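Local coordinates for conserved protein (Methanosarcina mazei, PDB 2NR4), which binds flavin mononucleotide as a dimeric flavoprotein of the FMN-binding barrel class, though its biological function is unknown, at residues Ser22-Arg27 and Leu141-Asn146; Ser31-Ser36 and Ser78-Asp83; Leu113-Ala118 and Glu147-Glu152. All coordinates share one frame; numbering follows the deposited sequence.

Interaction 1: Ser22-Arg27 and Leu141-Asn146; sequences SSFGIR and LNAGFN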
loop_
_atom_site.group_PDB
_atom_site.type_symbol
_atom_site.label_atom_id
_atom_site.label_comp_id
_atom_site.label_asym_id
_atom_site.label_seq_id
_atom_site.Cartn_x
_atom_site.Cartn_y
_atom_site.Cartn_z
ATOM N N SER A 22 1.050 -12.720 -10.318
ATOM C CA SER A 22 1.654 -11.918 -9.233
ATOM C C SER A 22 2.638 -10.882 -9.755
ATOM O O SER A 22 2.836 -9.823 -9.136
ATOM C CB SER A 22 2.331 -12.829 -8.214
ATOM O OG SER A 22 3.499 -13.362 -8.782
ATOM N N SER A 23 3.268 -11.181 -10.896
ATOM C CA SER A 23 4.120 -10.224 -11.590
ATOM C C SER A 23 3.380 -8.990 -12.098
ATOM O O SER A 23 4.005 -7.948 -12.353
ATOM C CB SER A 23 4.784 -10.914 -12.793
ATOM O OG SER A 23 5.781 -11.799 -12.326
ATOM N N PHE A 24 2.056 -9.112 -12.246
ATOM C CA PHE A 24 1.213 -7.997 -12.746
ATOM C C PHE A 24 0.288 -7.459 -11.654
ATOM O O PHE A 24 -0.666 -6.756 -11.940
ATOM C CB PHE A 24 0.408 -8.458 -13.966
ATOM C CG PHE A 24 1.290 -8.925 -15.110
ATOM C CD1 PHE A 24 1.813 -8.012 -16.004
ATOM C CD2 PHE A 24 1.651 -10.265 -15.213
ATOM C CE1 PHE A 24 2.657 -8.432 -17.024
ATOM C CE2 PHE A 24 2.482 -10.696 -16.227
ATOM C CZ PHE A 24 2.980 -9.772 -17.139
ATOM N N GLY A 25 0.600 -7.792 -10.401
ATOM C CA GLY A 25 -0.090 -7.193 -9.267
ATOM C C GLY A 25 -1.324 -7.937 -8.833
ATOM O O GLY A 25 -2.030 -7.451 -7.967
ATOM N N ILE A 26 -1.587 -9.126 -9.383
ATOM C CA ILE A 26 -2.722 -9.946 -8.940
ATOM C C ILE A 26 -2.219 -10.989 -7.945
ATOM O O ILE A 26 -1.757 -12.065 -8.336
ATOM C CB ILE A 26 -3.488 -10.617 -10.121
ATOM C CG1 ILE A 26 -3.718 -9.605 -11.254
ATOM C CG2 ILE A 26 -4.819 -11.282 -9.648
ATOM C CD1 ILE A 26 -4.440 -8.374 -10.823
ATOM N N ARG A 27 -2.334 -10.653 -6.661
ATOM C CA ARG A 27 -1.679 -11.381 -5.565
ATOM C C ARG A 27 -2.707 -12.046 -4.696
ATOM O O ARG A 27 -3.918 -11.780 -4.802
ATOM C CB ARG A 27 -0.915 -10.424 -4.653
ATOM C CG ARG A 27 -0.178 -9.298 -5.302
ATOM C CD ARG A 27 1.185 -9.682 -5.634
ATOM N NE ARG A 27 1.905 -10.110 -4.428
ATOM C CZ ARG A 27 2.718 -9.338 -3.715
ATOM N NH1 ARG A 27 2.921 -8.069 -4.069
ATOM N NH2 ARG A 27 3.334 -9.849 -2.643
ATOM N N LEU A 141 -5.911 -13.246 -20.662
ATOM C CA LEU A 141 -5.804 -13.314 -22.123
ATOM C C LEU A 141 -4.509 -12.672 -22.603
ATOM O O LEU A 141 -3.903 -13.097 -23.613
ATOM C CB LEU A 141 -6.994 -12.589 -22.771
ATOM C CG LEU A 141 -8.376 -13.185 -22.624
ATOM C CD1 LEU A 141 -9.378 -12.375 -23.444
ATOM C CD2 LEU A 141 -8.394 -14.670 -23.035
ATOM N N ASN A 142 -4.097 -11.624 -21.902
ATOM C CA ASN A 142 -2.932 -10.846 -22.288
ATOM C C ASN A 142 -2.535 -10.050 -21.049
ATOM O O ASN A 142 -3.360 -9.853 -20.147
ATOM C CB ASN A 142 -3.329 -9.895 -23.433
ATOM C CG ASN A 142 -2.132 -9.327 -24.221
ATOM O OD1 ASN A 142 -0.970 -9.761 -24.087
ATOM N ND2 ASN A 142 -2.437 -8.337 -25.069
ATOM N N ALA A 143 -1.296 -9.587 -21.012
ATOM C CA ALA A 143 -0.790 -8.834 -19.845
ATOM C C ALA A 143 0.358 -7.963 -20.261
ATOM O O ALA A 143 1.092 -8.316 -21.197
ATOM C CB ALA A 143 -0.362 -9.774 -18.731
ATOM N N GLY A 144 0.527 -6.827 -19.591
ATOM C CA GLY A 144 1.608 -5.948 -19.930
ATOM C C GLY A 144 2.111 -5.187 -18.744
ATOM O O GLY A 144 1.438 -5.102 -17.733
ATOM N N PHE A 145 3.286 -4.591 -18.915
ATOM C CA PHE A 145 3.981 -3.845 -17.898
ATOM C C PHE A 145 4.329 -2.489 -18.487
ATOM O O PHE A 145 4.637 -2.385 -19.684
ATOM C CB PHE A 145 5.273 -4.594 -17.532
ATOM C CG PHE A 145 5.675 -4.444 -16.111
ATOM C CD1 PHE A 145 5.072 -5.209 -15.122
ATOM C CD2 PHE A 145 6.674 -3.549 -15.754
ATOM C CE1 PHE A 145 5.448 -5.068 -13.804
ATOM C CE2 PHE A 145 7.068 -3.400 -14.425
ATOM C CZ PHE A 145 6.454 -4.157 -13.450
ATOM N N ASN A 146 4.259 -1.442 -17.678
ATOM C CA ASN A 146 4.640 -0.118 -18.150
ATOM C C ASN A 146 5.790 0.401 -17.312
ATOM O O ASN A 146 5.603 1.184 -16.381
ATOM C CB ASN A 146 3.465 0.872 -18.119
ATOM C CG ASN A 146 2.427 0.603 -19.192
ATOM O OD1 ASN A 146 2.742 0.162 -20.300
ATOM N ND2 ASN A 146 1.178 0.885 -18.872
#
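On the outer surface of the antiparallel beta-barrel of this flavoprotein, the loop leading into the first barrel strand lays Phe24 against Ala143, Gly144 and Phe145 at the end of strand 133-145. The case illustrates how a loop can lie on a strand through aromatic packing, with no hydrogen bond between the two segments. The centre of the contact is a CH-pi interaction: CB of Ala143 stands 3.6 Å from the centroid of the Phe24 ring and only 9° off the ring normal, so the methyl sits squarely over the middle of the face, and all six ring carbons lie 3.7 to 4.1 Å from that CB. With CG placed beside the backbone N of Phe24 and anti to its carbonyl carbon, chi1 -60° brings the ring to the strand, where one face meets the Ala143 methyl.

The edge of the same ring has a different, more polar neighbour. CD1 of Phe24 approaches O of Gly144 at 3.4 Å, near the ring plane, a position in which the slightly positive aromatic hydrogens would probably meet the carbonyl favourably. Phe24 also touches Ala118 and Val120 of strand 118-130, so that its ring rests on two neighbouring strands of the barrel.

Phe145 answers from the strand side. The edge of its ring comes loosely to Phe24, CD1 to CD1 at 4.4 Å, and Phe145 also packs on Ile150 of the same chain and on Leu153 of the second subunit. Arg27, further along the loop, reaches that subunit too, through a salt bridge to its Glu152. Back at the strand end, the Phe145 ring turns its rim to the loop backbone, with CE1 3.5 Å from O of Ser23.

Interaction 2: Ser31-Ser36 and Ser78-Asp83; sequences SEIIAS and SNVVYD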
loop_
_atom_site.group_PDB
_atom_site.type_symbol
_atom_site.label_atom_id
_atom_site.label_comp_id
_atom_site.label_asym_id
_atom_site.label_seq_id
_atom_site.Cartn_x
_atom_site.Cartn_y
_atom_site.Cartn_z
ATOM N N SER A 31 -6.772 -7.791 -4.220
ATOM C CA SER A 31 -5.848 -6.799 -4.779
ATOM C C SER A 31 -6.730 -5.643 -5.273
ATOM O O SER A 31 -7.600 -5.852 -6.104
ATOM C CB SER A 31 -5.071 -7.430 -5.958
ATOM O OG SER A 31 -4.210 -8.512 -5.537
ATOM N N GLU A 32 -6.507 -4.439 -4.754
ATOM C CA GLU A 32 -7.343 -3.277 -5.115
ATOM C C GLU A 32 -6.740 -2.614 -6.335
ATOM O O GLU A 32 -5.673 -1.946 -6.268
ATOM C CB GLU A 32 -7.456 -2.281 -3.952
ATOM C CG GLU A 32 -7.896 -2.933 -2.601
ATOM C CD GLU A 32 -9.351 -3.390 -2.574
ATOM O OE1 GLU A 32 -10.115 -3.122 -3.560
ATOM O OE2 GLU A 32 -9.745 -4.042 -1.556
ATOM N N ILE A 33 -7.445 -2.787 -7.456
ATOM C CA ILE A 33 -6.963 -2.281 -8.738
ATOM C C ILE A 33 -8.024 -1.368 -9.362
ATOM O O ILE A 33 -9.106 -1.218 -8.832
ATOM C CB ILE A 33 -6.576 -3.437 -9.675
ATOM C CG1 ILE A 33 -7.679 -4.514 -9.770
ATOM C CG2 ILE A 33 -5.213 -4.070 -9.182
ATOM C CD1 ILE A 33 -8.854 -4.172 -10.668
ATOM N N ILE A 34 -7.711 -0.762 -10.491
ATOM C CA ILE A 34 -8.788 -0.095 -11.219
ATOM C C ILE A 34 -9.127 -0.978 -12.418
ATOM O O ILE A 34 -8.274 -1.304 -13.222
ATOM C CB ILE A 34 -8.332 1.293 -11.649
ATOM C CG1 ILE A 34 -8.142 2.147 -10.369
ATOM C CG2 ILE A 34 -9.360 1.905 -12.662
ATOM C CD1 ILE A 34 -7.371 3.382 -10.605
ATOM N N ALA A 35 -10.382 -1.344 -12.541
ATOM C CA ALA A 35 -10.790 -2.248 -13.612
ATOM C C ALA A 35 -11.202 -1.412 -14.810
ATOM O O ALA A 35 -12.021 -0.509 -14.646
ATOM C CB ALA A 35 -11.958 -3.043 -13.154
ATOM N N SER A 36 -10.665 -1.729 -15.994
ATOM C CA SER A 36 -11.143 -1.045 -17.236
ATOM C C SER A 36 -12.072 -2.003 -17.979
ATOM O O SER A 36 -11.796 -3.203 -18.075
ATOM C CB SER A 36 -9.987 -0.611 -18.151
ATOM O OG SER A 36 -9.033 -1.644 -18.353
ATOM N N SER A 78 -7.543 -5.708 -15.290
ATOM C CA SER A 78 -6.979 -5.062 -14.127
ATOM C C SER A 78 -5.968 -4.002 -14.544
ATOM O O SER A 78 -5.208 -4.183 -15.509
ATOM C CB SER A 78 -6.260 -6.128 -13.264
ATOM O OG SER A 78 -5.248 -6.804 -14.005
ATOM N N ASN A 79 -5.904 -2.919 -13.787
ATOM C CA ASN A 79 -4.867 -1.886 -13.903
ATOM C C ASN A 79 -4.313 -1.545 -12.517
ATOM O O ASN A 79 -5.052 -1.012 -11.665
ATOM C CB ASN A 79 -5.433 -0.593 -14.486
ATOM C CG ASN A 79 -6.006 -0.813 -15.893
ATOM O OD1 ASN A 79 -5.283 -0.685 -16.884
ATOM N ND2 ASN A 79 -7.272 -1.224 -15.972
ATOM N N VAL A 80 -3.032 -1.810 -12.329
ATOM C CA VAL A 80 -2.364 -1.464 -11.051
ATOM C C VAL A 80 -2.018 0.008 -11.069
ATOM O O VAL A 80 -1.338 0.484 -11.993
ATOM C CB VAL A 80 -1.089 -2.327 -10.766
ATOM C CG1 VAL A 80 -0.372 -1.785 -9.506
ATOM C CG2 VAL A 80 -1.466 -3.817 -10.622
ATOM N N VAL A 81 -2.515 0.722 -10.073
ATOM C CA VAL A 81 -2.368 2.168 -9.983
ATOM C C VAL A 81 -1.896 2.506 -8.552
ATOM O O VAL A 81 -2.508 2.059 -7.572
ATOM C CB VAL A 81 -3.745 2.804 -10.333
ATOM C CG1 VAL A 81 -3.892 4.245 -9.767
ATOM C CG2 VAL A 81 -4.059 2.662 -11.870
ATOM N N TYR A 82 -0.824 3.295 -8.440
ATOM C CA TYR A 82 -0.333 3.774 -7.129
ATOM C C TYR A 82 -0.718 5.240 -6.898
ATOM O O TYR A 82 -0.480 5.774 -5.835
ATOM C CB TYR A 82 1.201 3.673 -7.033
ATOM C CG TYR A 82 1.756 2.279 -7.212
ATOM C CD1 TYR A 82 1.095 1.177 -6.714
ATOM C CD2 TYR A 82 2.976 2.084 -7.841
ATOM C CE1 TYR A 82 1.625 -0.111 -6.860
ATOM C CE2 TYR A 82 3.501 0.813 -8.002
ATOM C CZ TYR A 82 2.819 -0.276 -7.515
ATOM O OH TYR A 82 3.333 -1.541 -7.689
ATOM N N ASP A 83 -1.364 5.853 -7.886
ATOM C CA ASP A 83 -1.767 7.244 -7.815
ATOM C C ASP A 83 -3.152 7.412 -7.166
ATOM O O ASP A 83 -4.149 6.947 -7.717
ATOM C CB ASP A 83 -1.763 7.799 -9.240
ATOM C CG ASP A 83 -2.169 9.246 -9.307
ATOM O OD1 ASP A 83 -2.150 9.993 -8.263
ATOM O OD2 ASP A 83 -2.498 9.631 -10.453
HETATM O O HOH W 1 -3.946 -0.562 -7.754
#
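The carbonyl oxygen of Ile34 is gripped twice by Asn79, once by its side chain and once, weakly, by its backbone. ND2 of Asn79 donates to O of Ile34 at 2.9 Å, with an N-H...O angle of 159°; backbone N of Asn79 is equally near that oxygen, but its bond is strongly bent. Asn79 spends the second hydrogen of the same amide on OG of Ser36 at 3.0 Å, and both acceptors lie almost in the amide plane, which fixes the rotation of the group. Its OD1 accepts from N of Leu113, while OG of Ser36 is also bonded to O of Pro111.

In return, N of Ile34 donates to O of Asn79 at 2.9 Å in a nearly straight bond. These two residues belong to strands 29-37 and 75-79, which meet where the barrel closes, and the side-chain amide adds two bonds between the segments beside that one straight backbone bond. Beyond Asn79 the segments diverge, and a water spans the gap, donating to O of Glu32 and accepting from N of Val81.

CD1 of Ile34 meets CG2 of Val81 at 3.6 Å, whereas CG2 of Ile33 meets CG2 of Val80 at 4.0 Å, the latter two side chains crossing at about a right angle. Ile33 CG1, set between its backbone N and carbonyl carbon (chi1 50°), packs on CB of Ser78. A leucine in place of Asn79 would probably leave O of Ile34 with the weak backbone bond alone from this strand, N of Leu113 without its side-chain acceptor, and OG of Ser36 with its Pro111 bond but no amide donor. The buried polar atoms of this junction are thus paired, on a strand whose Glu32 touches the flavin, consistent with a fixed pocket wall.

Interaction 3: Leu113-Ala118 and Glu147-Glu152; sequences LKEAIA and ERNIKE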
loop_
_atom_site.group_PDB
_atom_site.type_symbol
_atom_site.label_atom_id
_atom_site.label_comp_id
_atom_site.label_asym_id
_atom_site.label_seq_id
_atom_site.Cartn_x
_atom_site.Cartn_y
_atom_site.Cartn_z
ATOM N N LEU A 113 -5.674 1.377 -18.835
ATOM C CA LEU A 113 -5.221 2.729 -18.521
ATOM C C LEU A 113 -3.803 2.990 -19.010
ATOM O O LEU A 113 -2.913 2.168 -18.817
ATOM C CB LEU A 113 -5.304 3.015 -17.024
ATOM C CG LEU A 113 -6.724 2.926 -16.451
ATOM C CD1 LEU A 113 -6.671 3.145 -14.921
ATOM C CD2 LEU A 113 -7.619 3.970 -17.083
ATOM N N LYS A 114 -3.600 4.155 -19.623
ATOM C CA LYS A 114 -2.260 4.548 -20.069
ATOM C C LYS A 114 -1.307 4.706 -18.888
ATOM O O LYS A 114 -0.107 4.460 -19.034
ATOM C CB LYS A 114 -2.323 5.856 -20.824
ATOM C CG LYS A 114 -2.933 5.689 -22.205
ATOM C CD LYS A 114 -3.181 7.064 -22.834
ATOM C CE LYS A 114 -1.911 7.650 -23.345
ATOM N NZ LYS A 114 -2.284 8.348 -24.630
ATOM N N GLU A 115 -1.868 5.104 -17.749
ATOM C CA GLU A 115 -1.104 5.316 -16.525
ATOM C C GLU A 115 -1.032 4.058 -15.638
ATOM O O GLU A 115 -0.513 4.118 -14.528
ATOM C CB GLU A 115 -1.668 6.499 -15.746
ATOM C CG GLU A 115 -1.452 7.877 -16.422
ATOM C CD GLU A 115 0.004 8.171 -16.816
ATOM O OE1 GLU A 115 0.948 7.828 -16.055
ATOM O OE2 GLU A 115 0.211 8.769 -17.899
ATOM N N ALA A 116 -1.520 2.923 -16.127
ATOM C CA ALA A 116 -1.342 1.661 -15.395
ATOM C C ALA A 116 0.130 1.269 -15.228
ATOM O O ALA A 116 0.947 1.389 -16.151
ATOM C CB ALA A 116 -2.096 0.534 -16.071
ATOM N N ILE A 117 0.472 0.791 -14.038
ATOM C CA ILE A 117 1.786 0.214 -13.821
ATOM C C ILE A 117 1.899 -1.121 -14.563
ATOM O O ILE A 117 2.877 -1.383 -15.257
ATOM C CB ILE A 117 2.031 0.007 -12.295
ATOM C CG1 ILE A 117 1.827 1.331 -11.501
ATOM C CG2 ILE A 117 3.382 -0.632 -12.061
ATOM C CD1 ILE A 117 2.812 2.390 -11.803
ATOM N N ALA A 118 0.898 -1.973 -14.371
ATOM C CA ALA A 118 0.782 -3.264 -15.015
ATOM C C ALA A 118 -0.701 -3.546 -15.285
ATOM O O ALA A 118 -1.587 -3.184 -14.458
ATOM C CB ALA A 118 1.380 -4.356 -14.099
ATOM N N GLU A 147 6.987 -0.076 -17.648
ATOM C CA GLU A 147 8.246 0.407 -17.072
ATOM C C GLU A 147 8.282 1.922 -16.900
ATOM O O GLU A 147 8.674 2.418 -15.853
ATOM C CB GLU A 147 9.421 -0.047 -17.950
ATOM C CG GLU A 147 9.657 -1.554 -17.948
ATOM C CD GLU A 147 8.778 -2.332 -18.931
ATOM O OE1 GLU A 147 8.233 -1.738 -19.899
ATOM O OE2 GLU A 147 8.642 -3.562 -18.723
ATOM N N ARG A 148 7.829 2.646 -17.915
ATOM C CA ARG A 148 7.810 4.110 -17.914
ATOM C C ARG A 148 6.993 4.720 -16.757
ATOM O O ARG A 148 7.210 5.872 -16.393
ATOM C CB ARG A 148 7.304 4.641 -19.272
ATOM C CG ARG A 148 8.197 4.279 -20.504
ATOM C CD ARG A 148 7.514 4.605 -21.856
ATOM N NE ARG A 148 8.083 3.827 -22.965
ATOM C CZ ARG A 148 7.639 3.849 -24.225
ATOM N NH1 ARG A 148 6.611 4.621 -24.576
ATOM N NH2 ARG A 148 8.231 3.098 -25.148
ATOM N N ASN A 149 6.076 3.945 -16.178
ATOM C CA ASN A 149 5.186 4.435 -15.123
ATOM C C ASN A 149 5.642 4.141 -13.689
ATOM O O ASN A 149 4.999 4.583 -12.727
ATOM C CB ASN A 149 3.778 3.883 -15.342
ATOM C CG ASN A 149 3.072 4.546 -16.509
ATOM O OD1 ASN A 149 3.330 5.714 -16.809
ATOM N ND2 ASN A 149 2.173 3.816 -17.165
ATOM N N ILE A 150 6.717 3.370 -13.560
ATOM C CA ILE A 150 7.374 3.160 -12.274
ATOM C C ILE A 150 8.525 4.143 -12.235
ATOM O O ILE A 150 9.495 3.978 -12.960
ATOM C CB ILE A 150 7.951 1.725 -12.105
ATOM C CG1 ILE A 150 6.970 0.653 -12.589
ATOM C CG2 ILE A 150 8.356 1.477 -10.626
ATOM C CD1 ILE A 150 7.498 -0.763 -12.425
ATOM N N LYS A 151 8.418 5.185 -11.428
ATOM C CA LYS A 151 9.522 6.145 -11.353
ATOM C C LYS A 151 10.143 6.222 -9.948
ATOM O O LYS A 151 11.297 6.653 -9.796
ATOM C CB LYS A 151 9.083 7.518 -11.880
ATOM C CG LYS A 151 8.809 7.543 -13.426
ATOM C CD LYS A 151 10.101 7.705 -14.277
ATOM C CE LYS A 151 10.093 6.864 -15.572
ATOM N NZ LYS A 151 9.576 7.598 -16.772
ATOM N N GLU A 152 9.379 5.786 -8.940
ATOM C CA GLU A 152 9.843 5.735 -7.550
ATOM C C GLU A 152 9.582 4.317 -6.994
ATOM O O GLU A 152 8.842 3.533 -7.605
ATOM C CB GLU A 152 9.174 6.842 -6.712
ATOM C CG GLU A 152 9.397 8.257 -7.308
ATOM C CD GLU A 152 8.817 9.428 -6.510
ATOM O OE1 GLU A 152 8.311 9.264 -5.374
ATOM O OE2 GLU A 152 8.868 10.562 -7.048
#
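Asn149 can be followed outward from CB into the turn formed by Leu113-Ala116. Its CB lies 4.0 Å from CD1 of Ile117 and 3.9 Å from O of Ala116, the apolar start of a side chain that becomes polar one bond later. CG comes 3.8 Å from the same O of Ala116. With CG anti to the carbonyl carbon (chi1 -73°), the amide is directed at the turn. There ND2 places its two hydrogens on two backbone oxygens: O of Lys114 at 3.0 Å and O of Ala116 at 2.9 Å. The geometry of the pair differs. ND2 lies in the carbonyl plane of Lys114, on a lone pair, but above that of Ala116, 49° out of it. Both oxygens stay close to the amide plane of Asn149, so the amide's rotation is fixed, its N-H groups pointing at the two oxygens.

At the other branch, OD1 comes within 3.3 Å of OE1 of Glu115. Both are acceptors and no bond joins them; the Glu115 and Asn149 side chains cross at about a right angle, their carboxylate and amide planes 52° apart.

Ile117 and Ile150 supply the apolar part. CG2 of Ile117 packs on CG1 of Ile150 at 3.8 Å, and CD1 of Ile117 lies against the backbone O of Asn149. Ile117 continues onto Val80 and Tyr82. The turn itself is type I, closed by the bond from Ala116 N to Leu113 O; the partner segment begins with a short 3-10 turn.

The single amide of Asn149 thus serves two turn carbonyls at once. Since O of Ala116 also accepts from ND2 of Asn146, two asparagine amides converge on one carbonyl, joining the loop after strand 133-145 to the turn between strands 110-113 and 118-130 by neutral hydrogen bonds.

Overall arrangement
The chemistry of these three contacts varies with their place in the fold. Interaction 2 is the core one, fully buried about 4 Å from the centre of the chain and close to the flavin, and it combines directed amide bonds with aliphatic packing. Interaction 1 lies on the surface and relies on a methyl and carbonyl oxygens around aromatic rings, with no hydrogen bond across it; interaction 3, partly buried, again uses an asparagine amide, now on a turn instead of a strand. Ile117 joins all three: its N probably bonds to O of Val80 in interaction 2, and its O to N of Asn146 in interaction 1. All three also touch the second subunit.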